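Local coordinates for protein immunomodulatory active chitinase (Trichuris suis, PDB 6G9C) that probably binds and hydrolyses chitin as a family 18 glycoside hydrolase and displays immunomodulatory properties in inflammatory lung disease, at residues 232-240 with 247-255; 34-42 with 60-69. All blocks are in the same frame, centred on the assembly; numbering follows the deposited sequence.

Contact 1 (232-240 with 247-255); sequences INSPLYSRK and KMWNVEQSS
Y237 turns the edge of its ring to the carboxylate of E252. The nearest approach is E252 OE2 to Y237 CD1, 3.5 Å, close to the ring plane. The ring and carboxylate planes stand 71° apart, so the two flat groups do not stack. Y237 CG is anti to its own carbonyl carbon (chi1 -47°). This folds the ring back over L236, whose CG sits above the ring centre. L236 CD1 in turn packs on V251 CG1 at 3.9 Å. The other oxygen of the carboxylate, E252 OE1, takes a bond from Q253 NE2 and one from a water. The same water accepts from S238 N and so ties E252 to the loop.

The backbone here begins a helix. N250 is the N-cap of helix 251-261 in the family 18 TIM barrel, and its OD1 accepts from Q253 N at 2.9 Å. The two earlier amides of the first turn are met by the loop instead. V251 N bonds to P235 O at 2.9 Å, and E252 N bonds to L236 O at 3.0 Å. All three amides therefore have an acceptor.

The N250 amide is gripped at both ends, since ND2 also donates to K247 O, from above that carbonyl plane. S238 CB leans on N250 ND2 at 3.5 Å. P235 crosses N250 at about a right angle, with P235 CG 3.5 Å from W249 O. W249 is the centre of an inverse gamma turn leading into the cap. K247 reaches across to R239 O with a weak bond; its NZ also donates to D242 O. On the far side of the loop R239 pairs with D327. V251 and L236 rest on W356 of helix 347-360.

Contact 2 (34-42 with 60-69); sequences VRGCYFTNW and NLCEYIFYAF
Y38 and F66 form an offset stack, with ring centroids 4.9 Å apart and planes at 22°. The rings overlap only in part. F66 CB sits over the face of the Y38 ring, 3.6 Å from its centroid, as a CH-pi contact. Y38 OH lies over one face of F66, while G36 CA meets the edge of F66. Y38 OH is bonded to D149 and N216, which pins the tyrosine at its polar end.

On the opposite face of the sheet F39 and Y67 lie side by side and point the same way. Their planes are 32° apart, and F39 CE1 comes within 3.4 Å of Y67 CE2. Both rings start with CG anti to the backbone N (F39 chi1 175°), which sends them in step. Y67 OH is held by D85. C37, also on this face, is joined to C62 by a disulfide; its modelled S-S length is too short to be trusted.

The backbones run parallel, with regular bonds such as F66 N to C37 O at 2.8 Å. At one end R35 O accepts from both E63 N and Y64 N. R35 NH1 donates to N60 O at 3.0 Å, and a water links R35 NH2 to N60 OD1. At the other end the peptide before F69 is cis. A68 CB covers the centre of the F69 ring, and F69 CE2 approaches the edge of W42, 3.9 Å from CH2.

These are neighbouring strands of the family 18 TIM barrel. Strand 34-40 also pairs with strand 364-368, and strand 64-72 with strand 104-110. D149 lies on strand 147-151, within the family's DxxDxDxE motif. Outside the barrel, R35 and C37 pack on M394 of helix 392-398.

Overall arrangement
Contact 2 comes first along the chain and contact 1 follows, with no overlap. Both lie within the family 18 catalytic domain. Their centres are 24 Å apart and their nearest atoms about 13 Å, so they do not touch. Contact 2 joins two strands of the barrel wall, close to the centre of the chain. Contact 1 lies further out, where the loop after strand 214-218 meets the start of helix 251-261. The barrel connects them indirectly. N216 on strand 214-218 bonds to Y38 of contact 2, and L217 on the same strand touches S254 and S255 in segment 247-255. One contact thus builds part of the barrel wall, the other belongs to the layer outside it.

Contact 1 (232-240 with 247-255)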
loop_
_atom_site.group_PDB
_atom_site.type_symbol
_atom_site.label_atom_id
_atom_site.label_comp_id
_atom_site.label_asym_id
_atom_site.label_seq_id
_atom_site.Cartn_x
_atom_site.Cartn_y
_atom_site.Cartn_z
ATOM N N ILE A 232 31.550 -14.494 -23.722
ATOM C CA ILE A 232 30.101 -14.542 -23.512
ATOM C C ILE A 232 29.769 -14.055 -22.110
ATOM O O ILE A 232 30.279 -14.597 -21.117
ATOM C CB ILE A 232 29.560 -15.965 -23.722
ATOM C CG1 ILE A 232 30.015 -16.530 -25.076
ATOM C CG2 ILE A 232 28.046 -15.953 -23.644
ATOM C CD1 ILE A 232 29.526 -15.730 -26.261
ATOM N N ASN A 233 28.888 -13.056 -22.022
ATOM C CA ASN A 233 28.506 -12.503 -20.725
ATOM C C ASN A 233 27.889 -13.573 -19.821
ATOM O O ASN A 233 28.286 -13.729 -18.660
ATOM C CB ASN A 233 27.542 -11.330 -20.931
ATOM C CG ASN A 233 27.142 -10.655 -19.614
ATOM O OD1 ASN A 233 27.986 -10.407 -18.751
ATOM N ND2 ASN A 233 25.855 -10.361 -19.462
ATOM N N SER A 234 26.939 -14.341 -20.339
ATOM C CA SER A 234 26.188 -15.296 -19.519
ATOM C C SER A 234 25.839 -16.507 -20.363
ATOM O O SER A 234 24.697 -16.666 -20.821
ATOM C CB SER A 234 24.935 -14.636 -18.932
ATOM O OG SER A 234 24.243 -15.493 -18.034
ATOM N N PRO A 235 26.808 -17.386 -20.618
ATOM C CA PRO A 235 26.513 -18.582 -21.408
ATOM C C PRO A 235 25.707 -19.564 -20.586
ATOM O O PRO A 235 25.964 -19.757 -19.395
ATOM C CB PRO A 235 27.899 -19.142 -21.745
ATOM C CG PRO A 235 28.782 -18.681 -20.615
ATOM C CD PRO A 235 28.208 -17.362 -20.128
ATOM N N LEU A 236 24.719 -20.182 -21.232
ATOM C CA LEU A 236 23.959 -21.230 -20.559
ATOM C C LEU A 236 24.821 -22.464 -20.333
ATOM O O LEU A 236 24.817 -23.035 -19.236
ATOM C CB LEU A 236 22.705 -21.589 -21.365
ATOM C CG LEU A 236 21.854 -22.725 -20.780
ATOM C CD1 LEU A 236 21.460 -22.414 -19.338
ATOM C CD2 LEU A 236 20.618 -22.969 -21.639
ATOM N N TYR A 237 25.577 -22.883 -21.354
ATOM C CA TYR A 237 26.478 -24.020 -21.247
ATOM C C TYR A 237 27.893 -23.618 -21.634
ATOM O O TYR A 237 28.116 -22.607 -22.306
ATOM C CB TYR A 237 26.067 -25.181 -22.159
ATOM C CG TYR A 237 24.613 -25.560 -22.121
ATOM C CD1 TYR A 237 24.097 -26.304 -21.069
ATOM C CD2 TYR A 237 23.757 -25.205 -23.163
ATOM C CE1 TYR A 237 22.767 -26.674 -21.047
ATOM C CE2 TYR A 237 22.428 -25.569 -23.150
ATOM C CZ TYR A 237 21.939 -26.303 -22.091
ATOM O OH TYR A 237 20.615 -26.669 -22.072
ATOM N N SER A 238 28.846 -24.462 -21.245
ATOM C CA SER A 238 30.223 -24.298 -21.679
ATOM C C SER A 238 30.359 -24.625 -23.164
ATOM O O SER A 238 29.541 -25.335 -23.753
ATOM C CB SER A 238 31.153 -25.201 -20.873
ATOM O OG SER A 238 30.824 -26.558 -21.090
ATOM N N ARG A 239 31.415 -24.094 -23.769
ATOM C CA ARG A 239 31.722 -24.331 -25.172
ATOM C C ARG A 239 32.997 -25.155 -25.276
ATOM O O ARG A 239 33.897 -25.034 -24.443
ATOM C CB ARG A 239 31.895 -23.014 -25.933
ATOM C CG ARG A 239 30.977 -21.899 -25.478
ATOM C CD ARG A 239 31.340 -20.596 -26.178
ATOM N NE ARG A 239 31.135 -20.665 -27.625
ATOM C CZ ARG A 239 32.104 -20.584 -28.536
ATOM N NH1 ARG A 239 33.372 -20.435 -28.163
ATOM N NH2 ARG A 239 31.800 -20.649 -29.829
ATOM N N LYS A 240 33.059 -26.001 -26.307
ATOM C CA LYS A 240 34.227 -26.864 -26.486
ATOM C C LYS A 240 35.518 -26.061 -26.583
ATOM O O LYS A 240 36.586 -26.561 -26.212
ATOM C CB LYS A 240 34.056 -27.740 -27.729
ATOM C CG LYS A 240 33.464 -29.110 -27.441
ATOM C CD LYS A 240 33.298 -29.924 -28.715
ATOM C CE LYS A 240 32.227 -29.325 -29.613
ATOM N NZ LYS A 240 30.879 -29.362 -28.975
ATOM N N LYS A 247 35.519 -23.785 -17.468
ATOM C CA LYS A 247 34.533 -24.845 -17.680
ATOM C C LYS A 247 33.294 -24.675 -16.802
ATOM O O LYS A 247 32.199 -25.096 -17.194
ATOM C CB LYS A 247 35.167 -26.216 -17.431
ATOM C CG LYS A 247 36.143 -26.664 -18.513
ATOM C CD LYS A 247 35.451 -26.858 -19.861
ATOM C CE LYS A 247 36.467 -26.925 -21.002
ATOM N NZ LYS A 247 35.831 -26.885 -22.356
ATOM N N MET A 248 33.439 -24.073 -15.618
ATOM C CA MET A 248 32.320 -23.848 -14.707
ATOM C C MET A 248 31.676 -22.482 -14.885
ATOM O O MET A 248 30.647 -22.204 -14.254
ATOM C CB MET A 248 32.779 -23.982 -13.250
ATOM C CG MET A 248 33.634 -25.197 -12.967
ATOM S SD MET A 248 32.668 -26.540 -12.261
ATOM C CE MET A 248 32.018 -25.810 -10.763
ATOM N N TRP A 249 32.250 -21.622 -15.722
ATOM C CA TRP A 249 31.800 -20.234 -15.811
ATOM C C TRP A 249 30.619 -20.135 -16.779
ATOM O O TRP A 249 30.698 -19.557 -17.863
ATOM C CB TRP A 249 32.959 -19.335 -16.221
ATOM C CG TRP A 249 33.947 -19.091 -15.099
ATOM C CD1 TRP A 249 34.325 -19.978 -14.131
ATOM C CD2 TRP A 249 34.663 -17.882 -14.833
ATOM N NE1 TRP A 249 35.235 -19.397 -13.280
ATOM C CE2 TRP A 249 35.457 -18.108 -13.686
ATOM C CE3 TRP A 249 34.710 -16.626 -15.449
ATOM C CZ2 TRP A 249 36.289 -17.128 -13.149
ATOM C CZ3 TRP A 249 35.535 -15.654 -14.914
ATOM C CH2 TRP A 249 36.317 -15.911 -13.773
ATOM N N ASN A 250 29.498 -20.700 -16.344
ATOM C CA ASN A 250 28.268 -20.679 -17.124
ATOM C C ASN A 250 27.109 -20.973 -16.180
ATOM O O ASN A 250 27.308 -21.359 -15.026
ATOM C CB ASN A 250 28.328 -21.681 -18.290
ATOM C CG ASN A 250 28.711 -23.078 -17.845
ATOM O OD1 ASN A 250 27.890 -23.810 -17.284
ATOM N ND2 ASN A 250 29.969 -23.463 -18.093
ATOM N N VAL A 251 25.893 -20.776 -16.689
ATOM C CA VAL A 251 24.697 -20.894 -15.856
ATOM C C VAL A 251 24.549 -22.318 -15.339
ATOM O O VAL A 251 24.295 -22.546 -14.151
ATOM C CB VAL A 251 23.447 -20.454 -16.641
ATOM C CG1 VAL A 251 22.184 -20.833 -15.873
ATOM C CG2 VAL A 251 23.489 -18.955 -16.926
ATOM N N GLU A 252 24.733 -23.298 -16.228
ATOM C CA GLU A 252 24.505 -24.694 -15.871
ATOM C C GLU A 252 25.410 -25.136 -14.731
ATOM O O GLU A 252 24.948 -25.754 -13.768
ATOM C CB GLU A 252 24.722 -25.590 -17.093
ATOM C CG GLU A 252 24.458 -27.065 -16.808
ATOM C CD GLU A 252 24.982 -27.976 -17.903
ATOM O OE1 GLU A 252 26.212 -28.002 -18.130
ATOM O OE2 GLU A 252 24.158 -28.669 -18.535
ATOM N N GLN A 253 26.708 -24.831 -14.825
ATOM C CA GLN A 253 27.665 -25.361 -13.859
ATOM C C GLN A 253 27.705 -24.545 -12.569
ATOM O O GLN A 253 27.852 -25.118 -11.480
ATOM C CB GLN A 253 29.059 -25.433 -14.485
ATOM C CG GLN A 253 29.167 -26.453 -15.606
ATOM C CD GLN A 253 28.923 -27.863 -15.118
ATOM O OE1 GLN A 253 29.443 -28.264 -14.081
ATOM N NE2 GLN A 253 28.115 -28.619 -15.853
ATOM N N SER A 254 27.597 -23.217 -12.671
ATOM C CA SER A 254 27.611 -22.377 -11.477
ATOM C C SER A 254 26.408 -22.663 -10.582
ATOM O O SER A 254 26.541 -22.740 -9.354
ATOM C CB SER A 254 27.670 -20.900 -11.869
ATOM O OG SER A 254 26.460 -20.457 -12.501
ATOM N N SER A 255 25.223 -22.843 -11.180
ATOM C CA SER A 255 24.055 -23.232 -10.393
ATOM C C SER A 255 24.216 -24.642 -9.828
ATOM O O SER A 255 23.910 -24.889 -8.653
ATOM C CB SER A 255 22.793 -23.123 -11.252
ATOM O OG SER A 255 22.806 -24.081 -12.298
HETATM O O HOH W 1 28.139 -26.933 -19.656
#

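Contact 2 (34-42 with 60-69)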
loop_
_atom_site.group_PDB
_atom_site.type_symbol
_atom_site.label_atom_id
_atom_site.label_comp_id
_atom_site.label_asym_id
_atom_site.label_seq_id
_atom_site.Cartn_x
_atom_site.Cartn_y
_atom_site.Cartn_z
ATOM N N VAL A 34 9.890 -18.790 -8.394
ATOM C CA VAL A 34 10.172 -17.391 -8.092
ATOM C C VAL A 34 10.389 -16.627 -9.394
ATOM O O VAL A 34 11.080 -17.107 -10.300
ATOM C CB VAL A 34 11.420 -17.291 -7.192
ATOM C CG1 VAL A 34 11.950 -15.863 -7.146
ATOM C CG2 VAL A 34 11.129 -17.814 -5.786
ATOM N N ARG A 35 9.815 -15.425 -9.492
ATOM C CA ARG A 35 10.101 -14.502 -10.591
ATOM C C ARG A 35 10.490 -13.159 -9.992
ATOM O O ARG A 35 9.641 -12.463 -9.432
ATOM C CB ARG A 35 8.907 -14.358 -11.541
ATOM C CG ARG A 35 8.491 -15.686 -12.142
ATOM C CD ARG A 35 7.298 -15.533 -13.080
ATOM N NE ARG A 35 6.043 -15.384 -12.351
ATOM C CZ ARG A 35 5.344 -14.255 -12.296
ATOM N NH1 ARG A 35 5.779 -13.176 -12.925
ATOM N NH2 ARG A 35 4.211 -14.203 -11.609
ATOM N N GLY A 36 11.771 -12.797 -10.100
ATOM C CA GLY A 36 12.237 -11.540 -9.533
ATOM C C GLY A 36 12.760 -10.540 -10.548
ATOM O O GLY A 36 13.186 -10.927 -11.638
ATOM N N CYS A 37 12.750 -9.252 -10.199
ATOM C CA CYS A 37 13.214 -8.191 -11.083
ATOM C C CYS A 37 13.904 -7.119 -10.267
ATOM O O CYS A 37 13.337 -6.653 -9.278
ATOM C CB CYS A 37 12.052 -7.527 -11.840
ATOM S SG CYS A 37 11.053 -8.651 -12.815
ATOM N N TYR A 38 15.066 -6.663 -10.722
ATOM C CA TYR A 38 15.729 -5.533 -10.079
ATOM C C TYR A 38 15.315 -4.210 -10.724
ATOM O O TYR A 38 15.417 -4.035 -11.946
ATOM C CB TYR A 38 17.243 -5.673 -10.137
ATOM C CG TYR A 38 17.791 -6.588 -9.061
ATOM C CD1 TYR A 38 17.745 -7.968 -9.215
ATOM C CD2 TYR A 38 18.305 -6.073 -7.874
ATOM C CE1 TYR A 38 18.232 -8.819 -8.210
ATOM C CE2 TYR A 38 18.806 -6.918 -6.873
ATOM C CZ TYR A 38 18.747 -8.291 -7.051
ATOM O OH TYR A 38 19.216 -9.169 -6.081
ATOM N N PHE A 39 14.827 -3.297 -9.888
ATOM C CA PHE A 39 14.687 -1.881 -10.198
ATOM C C PHE A 39 15.967 -1.163 -9.777
ATOM O O PHE A 39 16.560 -1.508 -8.747
ATOM C CB PHE A 39 13.474 -1.323 -9.439
ATOM C CG PHE A 39 13.278 0.162 -9.587
ATOM C CD1 PHE A 39 13.913 1.054 -8.733
ATOM C CD2 PHE A 39 12.440 0.658 -10.575
ATOM C CE1 PHE A 39 13.727 2.415 -8.871
ATOM C CE2 PHE A 39 12.252 2.022 -10.720
ATOM C CZ PHE A 39 12.893 2.897 -9.878
ATOM N N THR A 40 16.399 -0.164 -10.560
ATOM C CA THR A 40 17.605 0.595 -10.230
ATOM C C THR A 40 17.287 2.084 -10.126
ATOM O O THR A 40 16.662 2.658 -11.028
ATOM C CB THR A 40 18.749 0.374 -11.242
ATOM O OG1 THR A 40 18.402 0.940 -12.515
ATOM C CG2 THR A 40 19.060 -1.118 -11.405
ATOM N N ASN A 41 17.754 2.719 -9.044
ATOM C CA ASN A 41 17.372 4.105 -8.789
ATOM C C ASN A 41 18.251 5.124 -9.535
ATOM O O ASN A 41 18.117 6.334 -9.291
ATOM C CB ASN A 41 17.343 4.394 -7.268
ATOM C CG ASN A 41 18.673 4.161 -6.580
ATOM O OD1 ASN A 41 19.674 3.873 -7.223
ATOM N ND2 ASN A 41 18.690 4.300 -5.244
ATOM N N TRP A 42 19.108 4.685 -10.465
ATOM C CA TRP A 42 19.792 5.612 -11.358
ATOM C C TRP A 42 19.264 5.563 -12.793
ATOM O O TRP A 42 19.691 6.378 -13.623
ATOM C CB TRP A 42 21.308 5.356 -11.356
ATOM C CG TRP A 42 21.711 3.980 -11.804
ATOM C CD1 TRP A 42 22.084 3.602 -13.071
ATOM C CD2 TRP A 42 21.826 2.802 -10.984
ATOM N NE1 TRP A 42 22.402 2.256 -13.087
ATOM C CE2 TRP A 42 22.241 1.744 -11.822
ATOM C CE3 TRP A 42 21.598 2.539 -9.625
ATOM C CZ2 TRP A 42 22.442 0.437 -11.341
ATOM C CZ3 TRP A 42 21.801 1.243 -9.145
ATOM C CH2 TRP A 42 22.218 0.213 -10.000
ATOM N N ASN A 60 2.236 -8.022 -12.949
ATOM C CA ASN A 60 2.463 -9.467 -13.033
ATOM C C ASN A 60 3.748 -9.856 -13.755
ATOM O O ASN A 60 3.983 -11.045 -13.991
ATOM C CB ASN A 60 1.270 -10.179 -13.677
ATOM C CG ASN A 60 0.028 -10.067 -12.833
ATOM O OD1 ASN A 60 0.069 -10.311 -11.629
ATOM N ND2 ASN A 60 -1.079 -9.671 -13.447
ATOM N N LEU A 61 4.582 -8.890 -14.130
ATOM C CA LEU A 61 5.901 -9.201 -14.668
ATOM C C LEU A 61 6.728 -10.011 -13.670
ATOM O O LEU A 61 7.338 -11.028 -14.027
ATOM C CB LEU A 61 6.603 -7.892 -14.999
ATOM C CG LEU A 61 7.509 -7.686 -16.186
ATOM C CD1 LEU A 61 6.835 -8.143 -17.454
ATOM C CD2 LEU A 61 7.850 -6.205 -16.227
ATOM N N CYS A 62 6.742 -9.581 -12.411
ATOM C CA CYS A 62 7.589 -10.134 -11.361
ATOM C C CYS A 62 6.718 -10.419 -10.149
ATOM O O CYS A 62 5.696 -9.763 -9.953
ATOM C CB CYS A 62 8.700 -9.154 -10.944
ATOM S SG CYS A 62 9.531 -8.522 -12.390
ATOM N N GLU A 63 7.107 -11.404 -9.337
ATOM C CA GLU A 63 6.487 -11.468 -8.015
ATOM C C GLU A 63 7.244 -10.632 -6.997
ATOM O O GLU A 63 6.639 -10.112 -6.053
ATOM C CB GLU A 63 6.376 -12.905 -7.503
ATOM C CG GLU A 63 5.355 -13.016 -6.378
ATOM C CD GLU A 63 5.307 -14.383 -5.736
ATOM O OE1 GLU A 63 5.950 -15.321 -6.257
ATOM O OE2 GLU A 63 4.619 -14.512 -4.702
ATOM N N TYR A 64 8.547 -10.477 -7.191
ATOM C CA TYR A 64 9.408 -9.740 -6.288
ATOM C C TYR A 64 10.133 -8.670 -7.089
ATOM O O TYR A 64 10.750 -8.971 -8.117
ATOM C CB TYR A 64 10.433 -10.667 -5.623
ATOM C CG TYR A 64 9.845 -11.881 -4.937
ATOM C CD1 TYR A 64 9.604 -13.053 -5.641
ATOM C CD2 TYR A 64 9.550 -11.857 -3.578
ATOM C CE1 TYR A 64 9.069 -14.172 -5.009
ATOM C CE2 TYR A 64 9.018 -12.973 -2.932
ATOM C CZ TYR A 64 8.787 -14.121 -3.652
ATOM O OH TYR A 64 8.261 -15.223 -3.022
ATOM N N ILE A 65 10.068 -7.429 -6.620
ATOM C CA ILE A 65 10.921 -6.364 -7.135
ATOM C C ILE A 65 12.001 -6.104 -6.098
ATOM O O ILE A 65 11.696 -5.933 -4.913
ATOM C CB ILE A 65 10.133 -5.082 -7.434
ATOM C CG1 ILE A 65 9.281 -5.260 -8.707
ATOM C CG2 ILE A 65 11.101 -3.908 -7.580
ATOM C CD1 ILE A 65 8.260 -4.178 -8.867
ATOM N N PHE A 66 13.256 -6.065 -6.544
ATOM C CA PHE A 66 14.389 -5.755 -5.674
ATOM C C PHE A 66 14.838 -4.334 -5.987
ATOM O O PHE A 66 15.136 -4.013 -7.144
ATOM C CB PHE A 66 15.536 -6.748 -5.877
ATOM C CG PHE A 66 15.148 -8.167 -5.596
ATOM C CD1 PHE A 66 14.570 -8.950 -6.585
ATOM C CD2 PHE A 66 15.334 -8.714 -4.334
ATOM C CE1 PHE A 66 14.182 -10.248 -6.328
ATOM C CE2 PHE A 66 14.955 -10.021 -4.068
ATOM C CZ PHE A 66 14.368 -10.782 -5.066
ATOM N N TYR A 67 14.861 -3.480 -4.965
ATOM C CA TYR A 67 15.166 -2.064 -5.154
ATOM C C TYR A 67 16.661 -1.832 -4.945
ATOM O O TYR A 67 17.148 -1.869 -3.806
ATOM C CB TYR A 67 14.328 -1.215 -4.206
ATOM C CG TYR A 67 14.336 0.248 -4.559
ATOM C CD1 TYR A 67 15.456 1.037 -4.302
ATOM C CD2 TYR A 67 13.234 0.850 -5.181
ATOM C CE1 TYR A 67 15.481 2.376 -4.629
ATOM C CE2 TYR A 67 13.255 2.197 -5.511
ATOM C CZ TYR A 67 14.382 2.949 -5.237
ATOM O OH TYR A 67 14.416 4.284 -5.554
ATOM N N ALA A 68 17.388 -1.580 -6.038
ATOM C CA ALA A 68 18.823 -1.299 -5.980
ATOM C C ALA A 68 19.068 0.201 -6.132
ATOM O O ALA A 68 18.642 0.793 -7.131
ATOM C CB ALA A 68 19.561 -2.074 -7.073
ATOM N N PHE A 69 19.760 0.831 -5.166
ATOM C CA PHE A 69 20.246 0.283 -3.884
ATOM C C PHE A 69 19.996 1.292 -2.769
ATOM O O PHE A 69 19.919 2.499 -3.017
ATOM C CB PHE A 69 21.754 0.020 -3.894
ATOM C CG PHE A 69 22.195 -1.083 -4.807
ATOM C CD1 PHE A 69 21.986 -2.408 -4.466
ATOM C CD2 PHE A 69 22.873 -0.785 -5.989
ATOM C CE1 PHE A 69 22.416 -3.432 -5.308
ATOM C CE2 PHE A 69 23.307 -1.797 -6.841
ATOM C CZ PHE A 69 23.071 -3.127 -6.496
HETATM O O HOH W 2 2.052 -12.122 -10.371
#